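Local coordinates for DNA repair protein MmcB-related protein (Silicibacter pomeroyi, PDB 3DNX) that is of unknown function but probably takes part in DNA repair as a PD-(D/E)XK nuclease-like protein, at residues Arg18-His23 / Trp55-Lys60; Glu33-Ala38 / Asp44-Gly49; Ala70-Tyr75 / Asp80-Ala85; Gly100-Asp105 / Ala109-Met114. All blocks are in the same frame, centred on the assembly; numbering follows the deposited sequence.

Interaction 1: Arg18-His23 / Trp55-Lys60. With NA (sodium ion), chain C.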
loop_
_atom_site.group_PDB
_atom_site.type_symbol
_atom_site.label_atom_id
_atom_site.label_comp_id
_atom_site.label_asym_id
_atom_site.label_seq_id
_atom_site.Cartn_x
_atom_site.Cartn_y
_atom_site.Cartn_z
ATOM N N ARG A 18 8.607 6.840 -13.014
ATOM C CA ARG A 18 7.725 5.891 -13.747
ATOM C C ARG A 18 8.461 4.707 -14.244
ATOM O O ARG A 18 8.037 3.576 -14.017
ATOM C CB ARG A 18 7.007 6.601 -14.899
ATOM C CG ARG A 18 5.855 5.812 -15.564
ATOM C CD ARG A 18 5.374 6.768 -16.653
ATOM N NE ARG A 18 4.168 6.407 -17.332
ATOM C CZ ARG A 18 4.105 5.959 -18.581
ATOM N NH1 ARG A 18 2.905 5.714 -19.100
ATOM N NH2 ARG A 18 5.204 5.737 -19.309
ATOM N N GLY A 19 9.617 4.950 -14.859
ATOM C CA GLY A 19 10.457 3.863 -15.368
ATOM C C GLY A 19 11.033 3.027 -14.286
ATOM O O GLY A 19 11.020 1.787 -14.365
ATOM N N VAL A 20 11.443 3.675 -13.186
ATOM C CA VAL A 20 11.932 2.929 -12.042
ATOM C C VAL A 20 10.863 1.977 -11.471
ATOM O O VAL A 20 11.159 0.780 -11.184
ATOM C CB VAL A 20 12.486 3.895 -10.915
ATOM C CG1 VAL A 20 12.816 3.096 -9.669
ATOM C CG2 VAL A 20 13.730 4.666 -11.415
ATOM N N ALA A 21 9.648 2.515 -11.278
ATOM C CA ALA A 21 8.519 1.748 -10.747
ATOM C C ALA A 21 8.167 0.527 -11.642
ATOM O O ALA A 21 7.880 -0.563 -11.115
ATOM C CB ALA A 21 7.323 2.631 -10.547
ATOM N N ARG A 22 8.174 0.731 -12.952
ATOM C CA ARG A 22 7.931 -0.389 -13.923
ATOM C C ARG A 22 8.942 -1.455 -13.695
ATOM O O ARG A 22 8.597 -2.636 -13.613
ATOM C CB ARG A 22 7.992 0.089 -15.360
ATOM C CG ARG A 22 6.850 0.918 -15.769
ATOM C CD ARG A 22 7.026 1.507 -17.160
ATOM N NE ARG A 22 5.764 2.036 -17.654
ATOM C CZ ARG A 22 5.390 2.037 -18.932
ATOM N NH1 ARG A 22 6.194 1.614 -19.906
ATOM N NH2 ARG A 22 4.214 2.517 -19.256
ATOM N N HIS A 23 10.231 -1.058 -13.583
ATOM C CA HIS A 23 11.310 -2.032 -13.493
ATOM C C HIS A 23 11.319 -2.775 -12.167
ATOM O O HIS A 23 11.505 -4.006 -12.131
ATOM C CB HIS A 23 12.687 -1.347 -13.744
ATOM C CG HIS A 23 13.824 -2.317 -13.844
ATOM N ND1 HIS A 23 13.871 -3.301 -14.806
ATOM C CD2 HIS A 23 14.906 -2.517 -13.046
ATOM C CE1 HIS A 23 14.961 -4.016 -14.642
ATOM N NE2 HIS A 23 15.602 -3.569 -13.578
ATOM N N TRP A 55 14.423 -0.072 -0.355
ATOM C CA TRP A 55 15.289 0.657 -1.262
ATOM C C TRP A 55 14.814 2.084 -1.395
ATOM O O TRP A 55 13.622 2.348 -1.478
ATOM C CB TRP A 55 15.231 0.023 -2.644
ATOM C CG TRP A 55 15.896 -1.306 -2.764
ATOM C CD1 TRP A 55 16.340 -2.116 -1.764
ATOM C CD2 TRP A 55 16.152 -2.002 -3.985
ATOM N NE1 TRP A 55 16.840 -3.290 -2.285
ATOM C CE2 TRP A 55 16.745 -3.235 -3.651
ATOM C CE3 TRP A 55 15.908 -1.716 -5.311
ATOM C CZ2 TRP A 55 17.131 -4.167 -4.608
ATOM C CZ3 TRP A 55 16.311 -2.654 -6.278
ATOM C CH2 TRP A 55 16.909 -3.854 -5.901
ATOM N N VAL A 56 15.746 3.012 -1.366
ATOM C CA VAL A 56 15.471 4.396 -1.663
ATOM C C VAL A 56 16.145 4.676 -3.002
ATOM O O VAL A 56 17.345 4.360 -3.213
ATOM C CB VAL A 56 16.012 5.322 -0.566
ATOM C CG1 VAL A 56 16.218 6.771 -1.102
ATOM C CG2 VAL A 56 15.097 5.242 0.671
ATOM N N ILE A 57 15.371 5.269 -3.906
ATOM C CA ILE A 57 15.878 5.680 -5.206
ATOM C C ILE A 57 15.594 7.160 -5.395
ATOM O O ILE A 57 14.434 7.595 -5.407
ATOM C CB ILE A 57 15.259 4.870 -6.374
ATOM C CG1 ILE A 57 15.531 3.389 -6.178
ATOM C CG2 ILE A 57 15.809 5.310 -7.748
ATOM C CD1 ILE A 57 14.298 2.636 -5.833
ATOM N N GLU A 58 16.676 7.929 -5.539
ATOM C CA GLU A 58 16.592 9.324 -5.841
ATOM C C GLU A 58 16.759 9.534 -7.339
ATOM O O GLU A 58 17.839 9.215 -7.909
ATOM C CB GLU A 58 17.673 10.099 -5.065
ATOM C CG GLU A 58 17.403 10.243 -3.609
ATOM C CD GLU A 58 16.198 11.112 -3.336
ATOM O OE1 GLU A 58 16.330 12.351 -3.421
ATOM O OE2 GLU A 58 15.123 10.560 -3.033
ATOM N N CYS A 59 15.754 10.159 -7.925
ATOM C CA CYS A 59 15.634 10.364 -9.348
ATOM C C CYS A 59 16.101 11.761 -9.684
ATOM O O CYS A 59 15.400 12.723 -9.461
ATOM C CB CYS A 59 14.190 10.132 -9.808
ATOM S SG CYS A 59 13.604 8.460 -9.452
ATOM N N LYS A 60 17.305 11.882 -10.240
ATOM C CA LYS A 60 17.842 13.196 -10.567
ATOM C C LYS A 60 17.779 13.446 -12.076
ATOM O O LYS A 60 18.383 12.748 -12.863
ATOM C CB LYS A 60 19.258 13.322 -10.033
ATOM C CG LYS A 60 19.344 13.108 -8.533
ATOM C CD LYS A 60 18.527 14.202 -7.850
ATOM C CE LYS A 60 18.501 14.058 -6.383
ATOM N NZ LYS A 60 17.678 15.142 -5.717
HETATM NA NA NA C . 14.356 14.874 -8.670
HETATM O O HOH W 1 15.108 14.318 -6.532
HETATM O O HOH W 2 12.365 13.863 -8.691
HETATM O O HOH W 3 13.955 17.028 -7.892
#

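Interaction 2: Glu33-Ala38 / Asp44-Gly49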
loop_
_atom_site.group_PDB
_atom_site.type_symbol
_atom_site.label_atom_id
_atom_site.label_comp_id
_atom_site.label_asym_id
_atom_site.label_seq_id
_atom_site.Cartn_x
_atom_site.Cartn_y
_atom_site.Cartn_z
ATOM N N GLU A 33 5.848 6.746 -4.557
ATOM C CA GLU A 33 6.555 7.965 -4.808
ATOM C C GLU A 33 6.387 9.007 -3.700
ATOM O O GLU A 33 5.375 9.054 -2.977
ATOM C CB GLU A 33 6.089 8.565 -6.138
ATOM C CG GLU A 33 6.604 7.894 -7.364
ATOM C CD GLU A 33 6.290 8.712 -8.646
ATOM O OE1 GLU A 33 6.584 9.958 -8.701
ATOM O OE2 GLU A 33 5.781 8.109 -9.614
ATOM N N GLU A 34 7.407 9.855 -3.572
ATOM C CA GLU A 34 7.386 10.979 -2.623
ATOM C C GLU A 34 7.102 10.501 -1.217
ATOM O O GLU A 34 6.210 10.973 -0.556
ATOM C CB GLU A 34 6.357 12.006 -3.075
ATOM C CG GLU A 34 6.582 12.416 -4.504
ATOM C CD GLU A 34 5.703 13.555 -4.924
ATOM O OE1 GLU A 34 4.491 13.497 -4.644
ATOM O OE2 GLU A 34 6.230 14.498 -5.559
ATOM N N PHE A 35 7.892 9.541 -0.778
ATOM C CA PHE A 35 7.755 8.951 0.513
ATOM C C PHE A 35 8.502 9.691 1.636
ATOM O O PHE A 35 9.678 10.039 1.477
ATOM C CB PHE A 35 8.287 7.546 0.463
ATOM C CG PHE A 35 8.126 6.825 1.730
ATOM C CD1 PHE A 35 9.214 6.587 2.536
ATOM C CD2 PHE A 35 6.871 6.416 2.153
ATOM C CE1 PHE A 35 9.085 5.909 3.713
ATOM C CE2 PHE A 35 6.739 5.761 3.352
ATOM C CZ PHE A 35 7.852 5.488 4.130
ATOM N N VAL A 36 7.844 9.854 2.772
ATOM C CA VAL A 36 8.395 10.592 3.934
ATOM C C VAL A 36 8.795 9.627 5.055
ATOM O O VAL A 36 7.939 9.162 5.829
ATOM C CB VAL A 36 7.421 11.626 4.482
ATOM C CG1 VAL A 36 7.976 12.284 5.757
ATOM C CG2 VAL A 36 7.106 12.666 3.438
ATOM N N PRO A 37 10.094 9.312 5.160
ATOM C CA PRO A 37 10.536 8.397 6.221
ATOM C C PRO A 37 10.642 9.023 7.616
ATOM O O PRO A 37 10.644 8.299 8.621
ATOM C CB PRO A 37 11.896 7.917 5.705
ATOM C CG PRO A 37 12.405 9.047 4.832
ATOM C CD PRO A 37 11.201 9.745 4.278
ATOM N N ALA A 38 10.732 10.348 7.670
ATOM C CA ALA A 38 10.898 11.081 8.914
ATOM C C ALA A 38 10.675 12.540 8.568
ATOM O O ALA A 38 10.825 12.937 7.406
ATOM C CB ALA A 38 12.312 10.885 9.506
ATOM N N ASP A 44 12.292 10.183 -3.448
ATOM C CA ASP A 44 11.583 10.199 -4.743
ATOM C C ASP A 44 10.833 8.890 -5.031
ATOM O O ASP A 44 9.673 8.921 -5.430
ATOM C CB ASP A 44 12.577 10.488 -5.863
ATOM C CG ASP A 44 13.196 11.884 -5.753
ATOM O OD1 ASP A 44 12.557 12.778 -5.160
ATOM O OD2 ASP A 44 14.314 12.044 -6.288
ATOM N N VAL A 45 11.509 7.765 -4.807
ATOM C CA VAL A 45 10.877 6.470 -4.872
ATOM C C VAL A 45 11.349 5.634 -3.687
ATOM O O VAL A 45 12.552 5.553 -3.407
ATOM C CB VAL A 45 11.173 5.736 -6.201
ATOM C CG1 VAL A 45 10.563 4.308 -6.189
ATOM C CG2 VAL A 45 10.612 6.527 -7.376
HETATM N N MSE A 46 10.383 5.013 -2.999
HETATM C CA MSE A 46 10.703 3.934 -2.074
HETATM C C MSE A 46 10.285 2.618 -2.679
HETATM O O MSE A 46 9.143 2.502 -3.134
HETATM C CB MSE A 46 10.047 4.137 -0.707
HETATM C CG MSE A 46 10.437 2.981 0.290
HETATM SE SE MSE A 46 9.761 3.058 2.058
HETATM C CE MSE A 46 9.417 1.125 2.405
ATOM N N GLY A 47 11.208 1.644 -2.684
ATOM C CA GLY A 47 10.905 0.288 -3.146
ATOM C C GLY A 47 10.827 -0.669 -1.985
ATOM O O GLY A 47 11.620 -0.558 -1.029
ATOM N N LEU A 48 9.852 -1.599 -2.045
ATOM C CA LEU A 48 9.669 -2.616 -1.052
ATOM C C LEU A 48 9.727 -4.000 -1.699
ATOM O O LEU A 48 8.940 -4.320 -2.624
ATOM C CB LEU A 48 8.343 -2.427 -0.319
ATOM C CG LEU A 48 7.945 -3.486 0.692
ATOM C CD1 LEU A 48 8.952 -3.541 1.860
ATOM C CD2 LEU A 48 6.474 -3.266 1.196
ATOM N N GLY A 49 10.677 -4.784 -1.216
ATOM C CA GLY A 49 10.970 -6.131 -1.723
ATOM C C GLY A 49 10.073 -7.174 -1.102
ATOM O O GLY A 49 9.390 -6.910 -0.079
HETATM O O HOH W 4 8.996 10.907 -7.281
#

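Interaction 3: Ala70-Tyr75 / Asp80-Ala85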
loop_
_atom_site.group_PDB
_atom_site.type_symbol
_atom_site.label_atom_id
_atom_site.label_comp_id
_atom_site.label_asym_id
_atom_site.label_seq_id
_atom_site.Cartn_x
_atom_site.Cartn_y
_atom_site.Cartn_z
ATOM N N ALA A 70 22.490 17.494 -1.731
ATOM C CA ALA A 70 23.788 17.455 -1.002
ATOM C C ALA A 70 23.788 16.648 0.316
ATOM O O ALA A 70 24.797 16.035 0.675
ATOM C CB ALA A 70 24.291 18.872 -0.742
ATOM N N LYS A 71 22.654 16.628 1.014
ATOM C CA LYS A 71 22.515 15.862 2.265
ATOM C C LYS A 71 22.028 14.407 2.032
ATOM O O LYS A 71 21.475 13.805 2.950
ATOM C CB LYS A 71 21.552 16.577 3.245
ATOM C CG LYS A 71 21.819 18.073 3.472
ATOM C CD LYS A 71 23.195 18.358 4.115
ATOM C CE LYS A 71 23.378 19.849 4.398
ATOM N NZ LYS A 71 24.237 20.161 5.592
ATOM N N TRP A 72 22.279 13.854 0.834
ATOM C CA TRP A 72 21.802 12.520 0.441
ATOM C C TRP A 72 22.282 11.423 1.385
ATOM O O TRP A 72 21.626 10.395 1.516
ATOM C CB TRP A 72 22.228 12.159 -1.015
ATOM C CG TRP A 72 23.706 11.997 -1.172
ATOM C CD1 TRP A 72 24.621 12.979 -1.442
ATOM C CD2 TRP A 72 24.456 10.781 -1.030
ATOM N NE1 TRP A 72 25.899 12.452 -1.450
ATOM C CE2 TRP A 72 25.827 11.107 -1.202
ATOM C CE3 TRP A 72 24.110 9.463 -0.733
ATOM C CZ2 TRP A 72 26.849 10.153 -1.100
ATOM C CZ3 TRP A 72 25.126 8.508 -0.642
ATOM C CH2 TRP A 72 26.476 8.855 -0.836
ATOM N N GLN A 73 23.449 11.600 1.992
ATOM C CA GLN A 73 23.910 10.595 2.951
ATOM C C GLN A 73 22.900 10.390 4.106
ATOM O O GLN A 73 22.878 9.321 4.696
ATOM C CB GLN A 73 25.300 10.890 3.460
ATOM C CG GLN A 73 26.348 10.316 2.513
ATOM C CD GLN A 73 27.648 11.038 2.582
ATOM O OE1 GLN A 73 28.660 10.480 3.000
ATOM N NE2 GLN A 73 27.641 12.306 2.172
ATOM N N GLY A 74 22.051 11.391 4.362
ATOM C CA GLY A 74 20.972 11.281 5.349
ATOM C C GLY A 74 19.875 10.300 5.006
ATOM O O GLY A 74 19.121 9.869 5.903
ATOM N N TYR A 75 19.759 9.946 3.726
ATOM C CA TYR A 75 18.824 8.911 3.328
ATOM C C TYR A 75 19.277 7.500 3.705
ATOM O O TYR A 75 18.459 6.595 3.794
ATOM C CB TYR A 75 18.563 8.915 1.830
ATOM C CG TYR A 75 17.986 10.172 1.244
ATOM C CD1 TYR A 75 18.658 10.846 0.227
ATOM C CD2 TYR A 75 16.750 10.672 1.658
ATOM C CE1 TYR A 75 18.133 11.984 -0.361
ATOM C CE2 TYR A 75 16.210 11.838 1.070
ATOM C CZ TYR A 75 16.913 12.486 0.071
ATOM O OH TYR A 75 16.432 13.624 -0.537
ATOM N N ASP A 80 17.770 -0.207 3.233
ATOM C CA ASP A 80 18.744 -1.270 3.123
ATOM C C ASP A 80 19.713 -0.966 1.981
ATOM O O ASP A 80 20.893 -1.234 2.114
ATOM C CB ASP A 80 18.069 -2.606 2.857
ATOM C CG ASP A 80 17.160 -3.024 3.960
ATOM O OD1 ASP A 80 17.581 -3.023 5.145
ATOM O OD2 ASP A 80 16.035 -3.388 3.652
ATOM N N ARG A 81 19.208 -0.400 0.880
ATOM C CA ARG A 81 20.010 -0.054 -0.291
ATOM C C ARG A 81 19.552 1.301 -0.826
ATOM O O ARG A 81 18.367 1.579 -0.873
ATOM C CB ARG A 81 19.883 -1.103 -1.385
ATOM C CG ARG A 81 20.363 -2.489 -0.980
ATOM C CD ARG A 81 20.471 -3.391 -2.180
ATOM N NE ARG A 81 20.465 -4.803 -1.824
ATOM C CZ ARG A 81 21.494 -5.640 -1.920
ATOM N NH1 ARG A 81 21.341 -6.903 -1.561
ATOM N NH2 ARG A 81 22.650 -5.258 -2.402
ATOM N N TYR A 82 20.518 2.135 -1.158
ATOM C CA TYR A 82 20.335 3.481 -1.720
ATOM C C TYR A 82 20.880 3.571 -3.145
ATOM O O TYR A 82 22.041 3.162 -3.434
ATOM C CB TYR A 82 21.061 4.520 -0.849
ATOM C CG TYR A 82 20.957 5.894 -1.420
ATOM C CD1 TYR A 82 19.855 6.678 -1.166
ATOM C CD2 TYR A 82 21.980 6.419 -2.225
ATOM C CE1 TYR A 82 19.733 7.946 -1.718
ATOM C CE2 TYR A 82 21.862 7.668 -2.794
ATOM C CZ TYR A 82 20.747 8.440 -2.497
ATOM O OH TYR A 82 20.612 9.692 -3.028
ATOM N N PHE A 83 20.036 4.087 -4.047
ATOM C CA PHE A 83 20.322 4.200 -5.486
ATOM C C PHE A 83 20.035 5.597 -5.983
ATOM O O PHE A 83 19.101 6.285 -5.492
ATOM C CB PHE A 83 19.439 3.324 -6.372
ATOM C CG PHE A 83 19.499 1.850 -6.073
ATOM C CD1 PHE A 83 20.159 0.975 -6.909
ATOM C CD2 PHE A 83 18.842 1.343 -4.955
ATOM C CE1 PHE A 83 20.181 -0.395 -6.636
ATOM C CE2 PHE A 83 18.851 -0.009 -4.683
ATOM C CZ PHE A 83 19.537 -0.878 -5.510
ATOM N N TRP A 84 20.827 5.989 -6.988
ATOM C CA TRP A 84 20.475 7.079 -7.886
ATOM C C TRP A 84 19.782 6.521 -9.114
ATOM O O TRP A 84 20.049 5.395 -9.495
ATOM C CB TRP A 84 21.703 7.854 -8.313
ATOM C CG TRP A 84 22.516 8.376 -7.185
ATOM C CD1 TRP A 84 23.587 7.776 -6.627
ATOM C CD2 TRP A 84 22.322 9.613 -6.479
ATOM N NE1 TRP A 84 24.094 8.566 -5.610
ATOM C CE2 TRP A 84 23.305 9.683 -5.492
ATOM C CE3 TRP A 84 21.398 10.661 -6.590
ATOM C CZ2 TRP A 84 23.416 10.771 -4.634
ATOM C CZ3 TRP A 84 21.493 11.726 -5.728
ATOM C CH2 TRP A 84 22.478 11.772 -4.763
ATOM N N ALA A 85 18.867 7.290 -9.691
ATOM C CA ALA A 85 18.257 6.981 -11.003
ATOM C C ALA A 85 18.384 8.251 -11.864
ATOM O O ALA A 85 17.962 9.318 -11.460
ATOM C CB ALA A 85 16.789 6.537 -10.870
#

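Interaction 4: Gly100-Asp105 / Ala109-Met114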
loop_
_atom_site.group_PDB
_atom_site.type_symbol
_atom_site.label_atom_id
_atom_site.label_comp_id
_atom_site.label_asym_id
_atom_site.label_seq_id
_atom_site.Cartn_x
_atom_site.Cartn_y
_atom_site.Cartn_z
ATOM N N GLY A 100 24.269 2.790 -5.387
ATOM C CA GLY A 100 23.687 2.072 -6.500
ATOM C C GLY A 100 23.265 3.022 -7.612
ATOM O O GLY A 100 23.186 4.230 -7.403
ATOM N N LEU A 101 23.042 2.469 -8.816
ATOM C CA LEU A 101 22.719 3.298 -9.954
ATOM C C LEU A 101 21.799 2.603 -10.918
ATOM O O LEU A 101 22.083 1.479 -11.386
ATOM C CB LEU A 101 24.020 3.737 -10.692
ATOM C CG LEU A 101 23.875 4.653 -11.937
ATOM C CD1 LEU A 101 23.240 6.012 -11.604
ATOM C CD2 LEU A 101 25.272 4.907 -12.634
ATOM N N LEU A 102 20.728 3.310 -11.286
ATOM C CA LEU A 102 19.867 2.894 -12.368
ATOM C C LEU A 102 19.932 3.922 -13.459
ATOM O O LEU A 102 20.015 5.122 -13.186
ATOM C CB LEU A 102 18.377 2.763 -11.946
ATOM C CG LEU A 102 17.971 1.635 -10.999
ATOM C CD1 LEU A 102 18.280 2.036 -9.590
ATOM C CD2 LEU A 102 16.517 1.349 -11.126
ATOM N N ILE A 103 19.885 3.449 -14.690
ATOM C CA ILE A 103 19.608 4.321 -15.822
ATOM C C ILE A 103 18.148 4.121 -16.227
ATOM O O ILE A 103 17.716 2.988 -16.439
ATOM C CB ILE A 103 20.537 4.023 -17.026
ATOM C CG1 ILE A 103 22.026 3.995 -16.631
ATOM C CG2 ILE A 103 20.246 4.993 -18.152
ATOM C CD1 ILE A 103 22.564 5.307 -16.201
ATOM N N ALA A 104 17.392 5.218 -16.305
ATOM C CA ALA A 104 15.945 5.168 -16.428
ATOM C C ALA A 104 15.450 6.195 -17.449
ATOM O O ALA A 104 16.187 7.126 -17.844
ATOM C CB ALA A 104 15.285 5.430 -15.048
ATOM N N ASP A 105 14.218 5.967 -17.901
ATOM C CA ASP A 105 13.411 6.974 -18.613
ATOM C C ASP A 105 11.953 6.739 -18.241
ATOM O O ASP A 105 11.707 6.010 -17.308
ATOM C CB ASP A 105 13.651 6.973 -20.140
ATOM C CG ASP A 105 13.261 5.657 -20.840
ATOM O OD1 ASP A 105 12.545 4.787 -20.303
ATOM O OD2 ASP A 105 13.679 5.491 -21.998
ATOM N N ALA A 109 13.715 0.974 -16.839
ATOM C CA ALA A 109 14.942 1.258 -16.146
ATOM C C ALA A 109 15.814 0.016 -16.060
ATOM O O ALA A 109 15.352 -1.108 -16.281
ATOM C CB ALA A 109 14.676 1.814 -14.759
ATOM N N GLU A 110 17.108 0.206 -15.804
ATOM C CA GLU A 110 18.005 -0.933 -15.526
ATOM C C GLU A 110 18.976 -0.594 -14.418
ATOM O O GLU A 110 19.457 0.513 -14.333
ATOM C CB GLU A 110 18.758 -1.376 -16.783
ATOM C CG GLU A 110 19.652 -0.299 -17.392
ATOM C CD GLU A 110 20.316 -0.690 -18.708
ATOM O OE1 GLU A 110 20.092 -1.796 -19.220
ATOM O OE2 GLU A 110 21.076 0.152 -19.265
ATOM N N ILE A 111 19.301 -1.543 -13.576
ATOM C CA ILE A 111 20.298 -1.323 -12.535
ATOM C C ILE A 111 21.646 -1.585 -13.234
ATOM O O ILE A 111 21.848 -2.645 -13.830
ATOM C CB ILE A 111 20.138 -2.293 -11.383
ATOM C CG1 ILE A 111 18.761 -2.118 -10.706
ATOM C CG2 ILE A 111 21.306 -2.156 -10.392
ATOM C CD1 ILE A 111 18.508 -3.094 -9.626
ATOM N N VAL A 112 22.513 -0.606 -13.232
ATOM C CA VAL A 112 23.841 -0.801 -13.826
ATOM C C VAL A 112 24.899 -1.010 -12.731
ATOM O O VAL A 112 25.994 -1.490 -13.015
ATOM C CB VAL A 112 24.210 0.324 -14.807
ATOM C CG1 VAL A 112 23.319 0.203 -16.098
ATOM C CG2 VAL A 112 24.101 1.688 -14.182
ATOM N N ARG A 113 24.552 -0.625 -11.505
ATOM C CA ARG A 113 25.384 -0.804 -10.334
ATOM C C ARG A 113 24.515 -1.056 -9.101
ATOM O O ARG A 113 23.711 -0.206 -8.699
ATOM C CB ARG A 113 26.253 0.455 -10.141
ATOM C CG ARG A 113 27.283 0.329 -9.076
ATOM C CD ARG A 113 28.289 1.461 -9.205
ATOM N NE ARG A 113 27.823 2.703 -8.660
ATOM C CZ ARG A 113 28.012 3.911 -9.209
ATOM N NH1 ARG A 113 27.560 4.989 -8.583
ATOM N NH2 ARG A 113 28.663 4.057 -10.356
HETATM N N MSE A 114 24.681 -2.236 -8.502
HETATM C CA MSE A 114 23.842 -2.660 -7.387
HETATM C C MSE A 114 24.332 -1.920 -6.167
HETATM O O MSE A 114 25.545 -1.805 -5.970
HETATM C CB MSE A 114 23.928 -4.185 -7.229
HETATM C CG MSE A 114 23.189 -4.745 -6.083
HETATM SE SE MSE A 114 21.299 -4.307 -6.077
HETATM C CE MSE A 114 20.700 -5.189 -7.696
#

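Interaction 1: Arg18-His23 / Trp55-Lys60
Cys59, whose SG packs against Val20, gives its backbone O to a sodium ion 2.5 Å away. Waters 1, 2 and 3 bind the same ion, and Asp65 OD2 completes the set. Lys60 NZ donates to water 1 over 2.8 Å and thereby ties one water of the shell to the protein. The same ammonium also pairs with Asp69 and bonds to Asp65 O, while Lys60 NZ lies 3.9 Å from Glu58 OE1, a long ion pair. The run Glu58-Cys59-Lys60 is consistent with the (D/E)XK half of the PD-(D/E)XK signature, in which a carbonyl next to the acidic residue commonly binds metal.

The strand turns Glu58 and Lys60 to the face opposite the helix and sends Ile57 and Cys59 toward it. There Val20 meets both with its two branches. Val20 CG1, anti to the backbone N (chi1 173°), touches Ile57 CD1 at 4.1 Å; Val20 CG2 lies 4.3 Å from Cys59 SG. Short, branched or compact apolar residues suit this buried layer, where no polar bond joins helix to strand. On the far side of the helix Arg18 NH2 lies over a face of the Arg22 guanidinium, both arginines turned to Asp145 of the second subunit; the pair from Arg18 is weak.

Helix 12-26 thus lies across one face of the sheet. Its Leu16 and Leu24 flank Val20 over strand 54-59, which runs between strand 43-48, meeting it through Val45, and strand 81-86, where Ala85 touches both Val20 and Ile57.

Interaction 2: Glu33-Ala38 / Asp44-Gly49
One face of the Phe35 ring carries the selenium of Met46, a selenomethionine: SE stands 3.7 Å from the ring centroid, 24° off the ring normal and displaced toward the CE1 rim. This is a Met-aromatic contact within a beta hairpin whose first strand carries a G1 bulge, Glu34 and Phe35 both facing Val43. Both side chains point to the side of helix 122-144; with CG anti to the backbone N (chi1 -177°), the Phe35 ring is carried over to the Met46 end. Lys131 and Phe132 of that helix continue the packing. A methionine, whose sulfur the selenium replaces here, suits a place over an aromatic face with its long, flexible chain.

Glu34 sits in the left-handed backbone region, where a G1 bulge often has glycine; its CB points away from the partner strand, and the residue is exposed. Beside it, Glu33 and Val45 form a non-hydrogen-bonded antiparallel pair, with Glu33 CG 4.2 Å from Val45 CG2. The carboxylate goes further: Glu33 OE2 forms a salt bridge with Arg144 of the second subunit. Asp44 OD2 accepts from Cys59 N of the next strand.

Asp44 O draws the corner together. Glu34 N donates to Asp44 O over 3.1 Å from well above the carbonyl plane, and Glu33 CA approaches it closely. Water 4 donates to Asp44 O at 2.8 Å and also to Glu33 OE1.

Interaction 3: Ala70-Tyr75 / Asp80-Ala85
Trp72, Tyr75, Tyr82 and Trp84 form an aromatic cluster that closes the loop after helix 63-68 onto strand 81-86. A short helical turn, with Tyr75 N bonded to Trp72 O, brings Trp72 and Tyr75 to the same side of the loop, facing the strand.

The ring contacts are of three kinds. Trp84 points the edge of its six-membered ring at the face of the Trp72 five-membered ring, planes at 60°, with Trp84 CZ2 3.7 Å from Trp72 CG; Gln73 CG lies over the other face of that indole. Trp72 and Tyr82 are nearly parallel but slid apart, touching through CE3 and CE2 at 3.5 Å. Tyr75 and Tyr82 meet rim to rim, CD1 to CE1 at 3.7 Å. With CG between the backbone N and carbonyl carbon (chi1 66°), the Trp72 indole is turned so that its face meets Trp84 and its CE3 meets Tyr82. Large flat groups suit a seam filled by rings at several tilts.

The polar ends differ. Tyr75 OH bonds to Asp69, whereas Tyr82 OH is buried without a partner in the model. With a serine in place of Tyr82, Trp72 CE3 and Tyr75 CD1 would probably lose the ring they both rest against, opening a gap between loop and strand. Tyr82 OH lies above a face of the Trp84 ring and stands 3.6 Å from Trp72 CB.

Interaction 4: Gly100-Asp105 / Ala109-Met114
Leu101 O is gripped twice by the opposite strand, by Val112 N at 2.8 Å and by Arg113 N at 3.2 Å. Two residues facing one make this a classic beta bulge in an antiparallel hairpin. A side chain at Gly100 would crowd Arg113 O, which lies 3.2 Å from Gly100 CA; this is consistent with a glycine here.

The tight part holds Leu102, Ala104 and Ala109, with Ile111 at its margin. Ala104 CB meets Ala109 CB at 3.7 Å, methyls small enough to let two strands lie close under helix 12-26. Leu102 CG touches Ile111 CG1 at 3.8 Å, and Leu102 also packs on Phe83. An alanine in place of Leu102 would probably leave a gap beside Ile111 and Phe83. The looser side is at Glu110, on the face of Leu101 and Ile103, and at Val112 in the bulge, both exposed. Leu101 itself is buried: Val112 CG2 reaches Leu101 CG at 3.7 Å, and the Arg113 chain, bent at chi3 (79°), lays its guanidinium face over Leu101 while NE bonds to Ser99 O.

Strand 109-113 forms an edge of the sheet within the chain. Strand 100-104 lies between it and strand 81-86, and helix 12-26 crosses above, with Val20 and Leu16 on Ala104 and His23 on Ala109.

How the interactions relate
All four contacts lie on one mixed sheet. Interactions 1 and 2 lie on neighbouring strands, Ile57 N lying 2.9 Å from Val45 O. Strand 81-86 of interaction 3 continues on the other side, with Glu58 O 2.8 Å from Ala85 N, and leads to interaction 4, where Trp84 O is 2.8 Å from Leu102 N. Helix 12-26 joins the inner and edge strands, since Val20 also packs on Ala104 and on Ala109 of the edge strand 109-113. Interaction 1 supplies one sodium ligand, Cys59 O, and the Asp44 side chain of interaction 2 comes within about 4 Å of that ion, consistent with a PD-(D/E)XK-like site. Interactions 2 and 4, with centres about 17 Å apart, do not touch.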